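Local coordinates for putative nisin-resistance protein (Streptococcus agalactiae 515, PDB 4Y68) that is a lipoprotein peptidase of family S41 that probably confers resistance to the lantibiotic nisin by recognising and cleaving it, at residues K70-S75 with M261-A266. Residues are numbered along the deposited sequence; the frame is centred on the assembly and turned at random.
Sequences KSYQES and MLYDGA
Tyr72 and Asp264 meet with the carboxylate set against one edge of the phenol: Asp264 OD2 lies 3.7 Å from Tyr72 CD2, near the ring plane, and Asp264 CB is 3.9 Å from the same carbon. The two flat groups are turned 79° against each other, and the side chains run past one another in opposite directions. No hydrogen bond directly joins 70-75 to 261-266; the polar ties run through Arg76 and Tyr35. Tyr72 points its first side-chain bond toward the loop, and with CG anti to the carbonyl carbon (chi1 -68°) the CD2 edge of the ring comes against Asp264. Tyr72 OH passes 4.3 Å from Tyr263 CD1, approaching that ring obliquely, and is hydrogen-bonded to Pro30 O; the Tyr72 ring also stacks on Tyr35.

The loop is a beta hairpin connection between strands 256-261 and 267-276: a type I turn with a G1 beta bulge, evidenced by Gly265 N to Leu262 O at 3.1 Å, Leu262 N to Ala266 O at 2.7 Å and the left-handed backbone of Gly265. This hairpin end, within the S41 peptidase region, abuts the N-terminal helices at the surface. Asp264 CG sits between its backbone N and carbonyl carbon (chi1 60°), and the carboxylate oxygens divide their work: OD1 accepts from Tyr35 OH and, weakly, from Ala266 N, whereas OD2 forms a salt bridge with Arg76. Ser71 is the N-cap, its OG accepting from Glu74 N at 3.1 Å. The Glu74 side chain reaches back, and its OE1 accepts from Lys70 N at 2.7 Å, from above the carboxylate plane.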
# COMPACT_ATOMS: atom_id res chain seq x y z
N LYS A 70 10.72 18.63 25.16
CA LYS A 70 10.43 18.07 26.48
C LYS A 70 9.66 16.74 26.44
O LYS A 70 9.40 16.14 27.49
CB LYS A 70 9.64 19.07 27.32
CG LYS A 70 10.36 20.37 27.58
CD LYS A 70 11.49 20.17 28.58
CE LYS A 70 11.99 21.50 29.12
NZ LYS A 70 12.71 22.31 28.09
N SER A 71 9.25 16.29 25.26
CA SER A 71 8.65 14.96 25.16
C SER A 71 8.80 14.41 23.75
O SER A 71 9.18 15.15 22.83
CB SER A 71 7.17 15.02 25.55
OG SER A 71 6.41 15.54 24.49
N TYR A 72 8.54 13.12 23.61
CA TYR A 72 8.56 12.44 22.31
C TYR A 72 7.51 13.01 21.39
O TYR A 72 7.78 13.25 20.21
CB TYR A 72 8.33 10.93 22.46
CG TYR A 72 9.44 10.18 23.15
CD1 TYR A 72 10.68 10.75 23.35
CD2 TYR A 72 9.25 8.87 23.59
CE1 TYR A 72 11.70 10.06 23.98
CE2 TYR A 72 10.26 8.17 24.22
CZ TYR A 72 11.48 8.77 24.41
OH TYR A 72 12.49 8.08 25.03
N GLN A 73 6.31 13.21 21.91
CA GLN A 73 5.21 13.82 21.16
C GLN A 73 5.64 15.17 20.58
O GLN A 73 5.35 15.49 19.43
CB GLN A 73 3.98 14.00 22.05
CG GLN A 73 2.78 14.67 21.39
CD GLN A 73 2.39 14.02 20.06
OE1 GLN A 73 2.61 14.59 18.99
NE2 GLN A 73 1.79 12.82 20.13
N GLU A 74 6.35 15.96 21.39
CA GLU A 74 6.83 17.27 20.97
C GLU A 74 7.88 17.09 19.89
O GLU A 74 7.87 17.80 18.88
CB GLU A 74 7.41 18.06 22.17
CG GLU A 74 7.59 19.54 21.88
CD GLU A 74 8.46 20.31 22.92
OE1 GLU A 74 8.56 19.91 24.09
OE2 GLU A 74 9.02 21.35 22.53
N SER A 75 8.78 16.14 20.10
CA SER A 75 9.78 15.84 19.08
C SER A 75 9.17 15.44 17.74
O SER A 75 9.69 15.85 16.70
CB SER A 75 10.71 14.73 19.56
OG SER A 75 11.61 15.22 20.52
N MET A 261 9.79 1.19 13.41
CA MET A 261 9.17 1.21 14.73
C MET A 261 10.06 1.99 15.68
O MET A 261 11.21 1.62 15.90
CB MET A 261 8.94 -0.20 15.28
CG MET A 261 8.31 -1.15 14.27
SD MET A 261 6.72 -0.60 13.61
CE MET A 261 6.62 -1.60 12.12
N LEU A 262 9.52 3.06 16.24
CA LEU A 262 10.31 3.92 17.11
C LEU A 262 10.23 3.45 18.56
O LEU A 262 9.45 2.56 18.90
CB LEU A 262 9.82 5.36 16.98
CG LEU A 262 9.84 5.83 15.52
CD1 LEU A 262 9.24 7.21 15.39
CD2 LEU A 262 11.28 5.80 15.00
N TYR A 263 11.03 4.08 19.42
CA TYR A 263 11.20 3.57 20.78
C TYR A 263 9.90 3.36 21.57
O TYR A 263 9.78 2.39 22.30
CB TYR A 263 12.13 4.50 21.55
CG TYR A 263 12.72 3.84 22.78
CD1 TYR A 263 12.05 3.88 24.00
CD2 TYR A 263 13.95 3.18 22.72
CE1 TYR A 263 12.59 3.30 25.13
CE2 TYR A 263 14.49 2.59 23.86
CZ TYR A 263 13.80 2.65 25.06
OH TYR A 263 14.30 2.07 26.21
N ASP A 264 8.91 4.23 21.40
CA ASP A 264 7.71 4.15 22.23
C ASP A 264 6.50 3.56 21.50
O ASP A 264 5.36 3.76 21.93
CB ASP A 264 7.35 5.55 22.75
CG ASP A 264 7.08 6.53 21.62
OD1 ASP A 264 7.61 6.30 20.51
OD2 ASP A 264 6.33 7.51 21.84
N GLY A 265 6.74 2.86 20.39
CA GLY A 265 5.65 2.28 19.62
C GLY A 265 5.09 3.19 18.53
O GLY A 265 4.18 2.81 17.78
N ALA A 266 5.63 4.39 18.41
CA ALA A 266 5.27 5.22 17.28
C ALA A 266 5.93 4.64 16.03
O ALA A 266 6.93 3.94 16.13
CB ALA A 266 5.68 6.66 17.52